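Local atomic coordinates of FBP protein (Leishmania major, PDB entry 5OFU), a protein that probably catalyses the magnesium-dependent hydrolysis of fructose 1,6-bisphosphate to fructose 6-phosphate and phosphate, and binds AMP. Residues Thr10-Tyr15 against Gly197-Thr202; Val91-Ser96 against Leu114-Pro119; Tyr222-Pro227 against Lys270-Val275. All blocks are in the same frame, centred on the assembly; numbering follows the deposited sequence.

Interaction 1: Thr10-Tyr15 against Gly197-Thr202; sequences TTLTQY and GEFILT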
# COMPACT_ATOMS: atom_id res chain seq x y z
N THR A 10 -8.91 -3.32 18.58
CA THR A 10 -8.65 -1.97 19.07
C THR A 10 -7.52 -1.28 18.32
O THR A 10 -6.43 -1.81 18.24
CB THR A 10 -8.23 -2.03 20.56
OG1 THR A 10 -9.18 -2.81 21.28
CG2 THR A 10 -8.15 -0.63 21.16
N THR A 11 -7.78 -0.09 17.80
CA THR A 11 -6.74 0.70 17.16
C THR A 11 -5.99 1.54 18.21
O THR A 11 -6.51 1.76 19.29
CB THR A 11 -7.32 1.63 16.08
OG1 THR A 11 -8.21 2.58 16.68
CG2 THR A 11 -8.07 0.82 15.03
N LEU A 12 -4.79 1.99 17.87
CA LEU A 12 -4.05 2.91 18.74
C LEU A 12 -4.82 4.21 18.96
O LEU A 12 -4.84 4.73 20.07
CB LEU A 12 -2.68 3.24 18.14
CG LEU A 12 -1.70 4.14 18.91
CD1 LEU A 12 -1.48 3.67 20.34
CD2 LEU A 12 -0.37 4.22 18.16
N THR A 13 -5.47 4.71 17.92
CA THR A 13 -6.28 5.93 18.04
C THR A 13 -7.40 5.81 19.11
O THR A 13 -7.50 6.66 19.97
CB THR A 13 -6.86 6.34 16.68
OG1 THR A 13 -5.81 6.36 15.71
CG2 THR A 13 -7.49 7.72 16.76
N GLN A 14 -8.19 4.73 19.05
CA GLN A 14 -9.16 4.39 20.11
C GLN A 14 -8.54 4.29 21.49
O GLN A 14 -9.05 4.87 22.45
CB GLN A 14 -9.84 3.06 19.83
CG GLN A 14 -11.02 3.17 18.88
CD GLN A 14 -11.30 1.88 18.12
OE1 GLN A 14 -10.70 0.83 18.38
NE2 GLN A 14 -12.21 1.96 17.15
N TYR A 15 -7.47 3.52 21.58
CA TYR A 15 -6.77 3.30 22.84
C TYR A 15 -6.35 4.62 23.49
O TYR A 15 -6.48 4.77 24.71
CB TYR A 15 -5.55 2.40 22.59
CG TYR A 15 -4.64 2.17 23.77
CD1 TYR A 15 -3.54 3.00 23.99
CD2 TYR A 15 -4.85 1.11 24.65
CE1 TYR A 15 -2.69 2.79 25.05
CE2 TYR A 15 -4.01 0.89 25.73
CZ TYR A 15 -2.93 1.73 25.92
OH TYR A 15 -2.07 1.53 26.99
N GLY A 197 -3.63 1.33 7.19
CA GLY A 197 -2.76 2.29 7.89
C GLY A 197 -3.14 2.65 9.32
O GLY A 197 -3.10 3.82 9.68
N GLU A 198 -3.55 1.66 10.11
CA GLU A 198 -3.86 1.85 11.52
C GLU A 198 -2.98 0.93 12.34
O GLU A 198 -2.61 -0.15 11.88
CB GLU A 198 -5.32 1.50 11.82
CG GLU A 198 -6.35 2.47 11.25
CD GLU A 198 -6.69 3.66 12.14
OE1 GLU A 198 -6.24 3.75 13.31
OE2 GLU A 198 -7.45 4.52 11.65
N PHE A 199 -2.64 1.37 13.55
CA PHE A 199 -1.91 0.54 14.50
C PHE A 199 -2.94 -0.26 15.27
O PHE A 199 -3.86 0.32 15.80
CB PHE A 199 -1.09 1.41 15.44
CG PHE A 199 0.23 1.83 14.88
CD1 PHE A 199 1.30 0.94 14.84
CD2 PHE A 199 0.42 3.12 14.41
CE1 PHE A 199 2.53 1.32 14.33
CE2 PHE A 199 1.64 3.52 13.91
CZ PHE A 199 2.70 2.62 13.86
N ILE A 200 -2.80 -1.59 15.29
CA ILE A 200 -3.78 -2.49 15.91
C ILE A 200 -3.13 -3.09 17.15
O ILE A 200 -1.97 -3.47 17.11
CB ILE A 200 -4.23 -3.62 14.93
CG1 ILE A 200 -5.36 -3.14 14.02
CG2 ILE A 200 -4.78 -4.83 15.66
CD1 ILE A 200 -5.05 -1.90 13.21
N LEU A 201 -3.88 -3.16 18.24
CA LEU A 201 -3.39 -3.70 19.51
C LEU A 201 -3.16 -5.20 19.36
O LEU A 201 -4.11 -5.95 19.23
CB LEU A 201 -4.39 -3.44 20.63
CG LEU A 201 -4.04 -3.95 22.03
CD1 LEU A 201 -2.67 -3.47 22.47
CD2 LEU A 201 -5.10 -3.50 23.02
N THR A 202 -1.89 -5.60 19.35
CA THR A 202 -1.50 -7.01 19.22
C THR A 202 -0.80 -7.59 20.44
O THR A 202 -0.77 -8.80 20.59
CB THR A 202 -0.53 -7.18 18.05
OG1 THR A 202 0.57 -6.28 18.23
CG2 THR A 202 -1.23 -6.88 16.73
O HOH W 1 -4.35 3.49 15.11
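Leu12 lies beside Phe199, both side chains pointing the same way. Its CB meets the CB of Phe199 at 3.6 Å. CG stands anti to the backbone N (chi1 -177°), and of its two methyls CD2 is the one that reaches Phe199, lying 4.0 Å from Phe199 CB and the same distance from ring atom CD2, oblique to the ring. Phe190, Leu179 and Gln36 of helix 27-47 also touch this pair. Backbone bonds hold the two chains together: Leu201 N donates to Thr10 O at 2.9 Å, and Leu12 N to Phe199 O at 2.8 Å. They make a single beta bridge, Thr11 with Ile200, by which the chain attaches to the outer strand 198-203 of the sheet just before it coils into helix 12-18. A capping box starts that helix: Gln14 N donates to Thr11 OG1 at 3.2 Å, while Thr11 N donates to Gln14 OE1 from above its carbonyl plane. Glu198 is bent at chi2, and its OE1 accepts from a water that itself accepts from Thr13 N and Phe199 N and so ties helix to strand. Glu198 OE2 forms a salt bridge with Lys40 of a second subunit.

Interaction 2: Val91-Ser96 against Leu114-Pro119; sequences VCVLGS and LIFFDP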
# COMPACT_ATOMS: atom_id res chain seq x y z
N VAL A 91 3.84 20.99 23.10
CA VAL A 91 5.23 20.99 23.58
C VAL A 91 5.76 22.40 23.80
O VAL A 91 5.36 23.32 23.07
CB VAL A 91 6.19 20.21 22.63
CG1 VAL A 91 5.55 18.90 22.20
CG2 VAL A 91 6.58 21.04 21.41
N CYS A 92 6.59 22.58 24.83
CA CYS A 92 7.42 23.78 24.94
C CYS A 92 8.87 23.50 24.55
O CYS A 92 9.50 24.39 23.98
CB CYS A 92 7.37 24.42 26.33
SG CYS A 92 7.86 23.35 27.68
N VAL A 93 9.37 22.30 24.82
CA VAL A 93 10.76 21.93 24.51
C VAL A 93 10.86 20.61 23.73
O VAL A 93 10.24 19.62 24.11
CB VAL A 93 11.60 21.83 25.79
CG1 VAL A 93 13.03 21.43 25.48
CG2 VAL A 93 11.58 23.15 26.54
N LEU A 94 11.61 20.64 22.62
CA LEU A 94 11.98 19.45 21.84
C LEU A 94 13.48 19.22 21.95
O LEU A 94 14.25 20.18 21.92
CB LEU A 94 11.69 19.62 20.35
CG LEU A 94 10.28 19.47 19.82
CD1 LEU A 94 10.32 19.46 18.30
CD2 LEU A 94 9.64 18.20 20.34
N GLY A 95 13.87 17.96 22.09
CA GLY A 95 15.28 17.59 22.06
C GLY A 95 15.47 16.40 21.16
O GLY A 95 14.97 15.32 21.47
N SER A 96 16.13 16.61 20.02
CA SER A 96 16.52 15.51 19.13
C SER A 96 17.92 15.11 19.49
O SER A 96 18.78 15.98 19.62
CB SER A 96 16.48 15.93 17.66
OG SER A 96 17.02 14.90 16.85
N LEU A 114 7.77 18.44 27.60
CA LEU A 114 9.11 18.35 27.03
C LEU A 114 9.24 16.97 26.42
O LEU A 114 8.99 15.99 27.12
CB LEU A 114 10.20 18.53 28.10
CG LEU A 114 10.20 19.80 28.96
CD1 LEU A 114 9.23 19.68 30.12
CD2 LEU A 114 11.60 20.09 29.50
N ILE A 115 9.58 16.89 25.13
CA ILE A 115 9.79 15.61 24.43
C ILE A 115 11.27 15.47 24.09
O ILE A 115 11.86 16.38 23.52
CB ILE A 115 9.03 15.47 23.08
CG1 ILE A 115 7.72 16.25 23.07
CG2 ILE A 115 8.77 14.00 22.75
CD1 ILE A 115 6.77 15.93 24.21
N PHE A 116 11.85 14.34 24.45
CA PHE A 116 13.21 14.03 24.04
C PHE A 116 13.14 12.75 23.22
O PHE A 116 12.53 11.77 23.66
CB PHE A 116 14.13 13.91 25.24
CG PHE A 116 14.32 15.21 25.96
CD1 PHE A 116 15.26 16.13 25.52
CD2 PHE A 116 13.51 15.54 27.02
CE1 PHE A 116 15.42 17.35 26.16
CE2 PHE A 116 13.65 16.76 27.66
CZ PHE A 116 14.61 17.67 27.23
N PHE A 117 13.74 12.78 22.04
CA PHE A 117 13.62 11.66 21.13
C PHE A 117 14.88 11.40 20.32
O PHE A 117 15.68 12.31 20.08
CB PHE A 117 12.42 11.88 20.19
CG PHE A 117 12.55 13.10 19.31
CD1 PHE A 117 12.23 14.35 19.79
CD2 PHE A 117 13.00 12.98 18.01
CE1 PHE A 117 12.36 15.47 19.00
CE2 PHE A 117 13.12 14.10 17.19
CZ PHE A 117 12.79 15.35 17.69
N ASP A 118 15.02 10.15 19.91
CA ASP A 118 15.97 9.75 18.88
C ASP A 118 15.10 9.29 17.71
O ASP A 118 14.44 8.25 17.82
CB ASP A 118 16.86 8.63 19.39
CG ASP A 118 17.93 8.21 18.39
OD1 ASP A 118 17.90 8.72 17.24
OD2 ASP A 118 18.78 7.35 18.74
N PRO A 119 15.05 10.06 16.61
CA PRO A 119 14.10 9.76 15.53
C PRO A 119 14.46 8.56 14.67
O PRO A 119 13.57 7.97 14.07
CB PRO A 119 14.11 11.04 14.69
CG PRO A 119 15.46 11.60 14.90
CD PRO A 119 15.84 11.27 16.32
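The Phe117 ring lies under the backbone of Ser96, whose CA sits over one face, 4.1 Å from the ring centroid and 14° off the normal, a CH-pi contact. Ser96 CB comes to 3.7 Å from CZ of the Phe117 ring, while Gly95 O and Leu94 CD2 approach the ring obliquely. The ring leans over Gly95 and Ser96 of the neighbouring strand because CG lies between the backbone N and the carbonyl carbon (chi1 62°). Phe81 also stacks with this ring. The Phe116 ring projects from the other face of the sheet: with no side chain at Gly95, its CD1 rests 3.8 Å from Gly95 CA, and Val93 CG1 adds an oblique contact near CZ.

The strands run parallel, 13° apart, in register Val93-Leu114 to Ser96-Phe117. Three backbone hydrogen bonds join them: Ile115 N to Val93 O, Gly95 N to Ile115 O and Phe117 N to Gly95 O, so that Gly95 both donates and accepts. On the face of Phe117, Ile115 lies alongside Leu94, with CG1 3.9 Å from Leu94 CD2, and crosses the Val91 side chain at about a right angle, Ile115 CG1 to Val91 CG1 3.5 Å. On the face of Phe116, Val93 CB packs on Leu114 CG at 4.0 Å.

Strand 113-121 leads into the metal site, where Asp118 is a manganese ligand together with Glu97. Ser96 OG is hydrogen-bonded to Asn78 OD1 of helix 73-87, and the same helix packs on Leu94, Phe117 and Pro119. Leu31 of helix 27-47 touches Val91 and Ile115. Within the sheet, strand 103-104 pairs with the outer side of 91-96, and strand 132-140 with the far side of 113-121.

Interaction 3: Tyr222-Pro227 against Lys270-Val275; sequences YGKWEP and KDANQV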
# COMPACT_ATOMS: atom_id res chain seq x y z
N TYR A 222 35.13 -6.51 24.01
CA TYR A 222 35.46 -7.35 25.17
C TYR A 222 36.72 -6.90 25.89
O TYR A 222 36.71 -6.68 27.10
CB TYR A 222 35.64 -8.79 24.73
CG TYR A 222 35.87 -9.78 25.86
CD1 TYR A 222 34.79 -10.39 26.49
CD2 TYR A 222 37.17 -10.13 26.27
CE1 TYR A 222 34.99 -11.30 27.51
CE2 TYR A 222 37.37 -11.05 27.28
CZ TYR A 222 36.28 -11.63 27.89
OH TYR A 222 36.45 -12.54 28.88
N GLY A 223 37.79 -6.73 25.12
CA GLY A 223 39.08 -6.29 25.63
C GLY A 223 39.11 -4.97 26.38
O GLY A 223 40.00 -4.77 27.20
N LYS A 224 38.15 -4.09 26.12
CA LYS A 224 38.08 -2.79 26.80
C LYS A 224 37.10 -2.74 27.99
O LYS A 224 36.96 -1.68 28.60
CB LYS A 224 37.73 -1.70 25.79
CG LYS A 224 38.83 -1.46 24.76
CD LYS A 224 38.37 -0.48 23.69
CE LYS A 224 37.47 -1.16 22.66
NZ LYS A 224 37.01 -0.22 21.59
N TRP A 225 36.46 -3.86 28.32
CA TRP A 225 35.50 -3.90 29.44
C TRP A 225 36.15 -4.03 30.81
O TRP A 225 37.30 -4.45 30.94
CB TRP A 225 34.50 -5.05 29.27
CG TRP A 225 33.53 -4.89 28.15
CD1 TRP A 225 33.14 -3.72 27.56
CD2 TRP A 225 32.80 -5.93 27.49
NE1 TRP A 225 32.23 -3.98 26.56
CE2 TRP A 225 32.01 -5.33 26.50
CE3 TRP A 225 32.76 -7.33 27.64
CZ2 TRP A 225 31.17 -6.06 25.66
CZ3 TRP A 225 31.91 -8.05 26.80
CH2 TRP A 225 31.14 -7.41 25.83
N GLU A 226 35.38 -3.69 31.84
CA GLU A 226 35.77 -3.88 33.23
C GLU A 226 35.80 -5.38 33.53
O GLU A 226 34.98 -6.13 33.00
CB GLU A 226 34.79 -3.19 34.18
CG GLU A 226 34.74 -1.68 34.07
CD GLU A 226 33.79 -1.05 35.08
OE1 GLU A 226 32.56 -1.09 34.88
OE2 GLU A 226 34.29 -0.51 36.09
N PRO A 227 36.75 -5.82 34.40
CA PRO A 227 36.90 -7.26 34.69
C PRO A 227 35.64 -7.98 35.17
O PRO A 227 35.41 -9.13 34.79
CB PRO A 227 37.97 -7.27 35.78
CG PRO A 227 38.78 -6.05 35.52
CD PRO A 227 37.80 -5.02 35.06
N LYS A 270 30.29 0.01 30.44
CA LYS A 270 31.41 0.92 30.34
C LYS A 270 32.55 0.25 29.58
O LYS A 270 32.66 -0.98 29.56
CB LYS A 270 31.94 1.29 31.72
CG LYS A 270 30.94 1.97 32.62
CD LYS A 270 31.57 2.27 33.97
CE LYS A 270 30.56 2.93 34.88
NZ LYS A 270 31.23 3.64 36.00
N ASP A 271 33.40 1.06 28.95
CA ASP A 271 34.66 0.58 28.42
C ASP A 271 35.74 1.66 28.49
O ASP A 271 35.44 2.81 28.75
CB ASP A 271 34.49 -0.05 27.02
CG ASP A 271 34.13 0.96 25.93
OD1 ASP A 271 34.99 1.81 25.59
OD2 ASP A 271 33.02 0.84 25.35
N ALA A 272 37.00 1.26 28.28
CA ALA A 272 38.14 2.18 28.32
C ALA A 272 37.91 3.49 27.57
O ALA A 272 38.25 4.55 28.08
CB ALA A 272 39.39 1.48 27.80
N ASN A 273 37.32 3.42 26.38
CA ASN A 273 37.04 4.62 25.54
C ASN A 273 35.73 5.34 25.90
O ASN A 273 35.60 6.53 25.66
CB ASN A 273 37.00 4.25 24.06
CG ASN A 273 38.20 3.44 23.61
OD1 ASN A 273 38.08 2.58 22.74
ND2 ASN A 273 39.36 3.71 24.19
N GLN A 274 34.77 4.60 26.45
CA GLN A 274 33.44 5.10 26.78
C GLN A 274 33.21 4.88 28.27
O GLN A 274 32.52 3.95 28.70
CB GLN A 274 32.39 4.39 25.92
CG GLN A 274 32.67 4.49 24.42
CD GLN A 274 31.54 3.95 23.58
OE1 GLN A 274 30.72 4.72 23.07
NE2 GLN A 274 31.47 2.63 23.42
N VAL A 275 33.80 5.77 29.06
CA VAL A 275 33.85 5.61 30.52
C VAL A 275 32.47 5.62 31.19
O VAL A 275 32.26 4.91 32.17
CB VAL A 275 34.80 6.65 31.16
CG1 VAL A 275 34.76 6.60 32.68
CG2 VAL A 275 36.23 6.42 30.66
O HOH W 2 31.01 -0.87 26.23
O HOH W 3 32.76 -3.17 31.29
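Lys270 passes beside Glu226, the two side chains at a slant to each other; its extended chain brings CD to 3.6 Å from Glu226 OE1. NZ runs on past the carboxylate, and no salt bridge forms. The carbonyl oxygen of Lys270 lies 3.4 Å from Trp225 CD1, oblique to the indole, and accepts from a water that in turn accepts from Glu226 N.

Next comes Asp271, which puts CB at the edge of the indole, 3.9 Å from Trp225 CD1, and also against the CB of Lys224. With CG between the backbone N and the carbonyl carbon (chi1 68°), the carboxylate turns back over its own loop. OD1 accepts from Gln274 N at 2.9 Å, met from above the carboxylate plane, and weakly from Asn273 N. OD2 takes Gln274 NE2 on its syn lone pair; it also accepts from a water, which the indole NE1 reaches only weakly.

Ala272 N donates to Lys224 O at 3.0 Å, the one backbone bond between the loops, and its CB faces the CB of Lys224. At Asn273, OD1 accepts from Lys224 NZ at 3.2 Å; the lysine CD lies 3.2 Å from Asn273 OD1 too, and the bend at chi3 (-79°) turns the chain beyond CD, keeping NZ at that oxygen. Gln274 closes the turn: besides its bond to Asp271, NE2 donates to the hydroxyl of Tyr268, a residue that binds fructose 6-phosphate.

Phe229 of helix 227-238 meets the Trp225 ring edge to face. The arrangement is an Asx motif folding the loop after strand 265-268, docked on the loop that leads into helix 227-238, beside the fructose 6-phosphate site in the C-terminal domain.

Interactions 1 and 2 belong to the same eight-stranded sheet of the N-terminal region, their centres 24 Å apart: the first attaches helix 12-18 to its outer strand 198-203, the second pairs strands 91-96 and 113-121. Each lies near the AMP site, with the Leu12 side chain about 9 Å and that of Ile115 about 10 Å from the nucleotide. Interaction 2 also reaches toward the active site, the Pro119 side chain lying about 10 Å from bound fructose 6-phosphate. Interaction 3 approaches that ligand from the C-terminal region, the Asp271 side chain about 7 Å away. Its centre is 30 Å from that of interaction 2 and 42 Å from that of interaction 1.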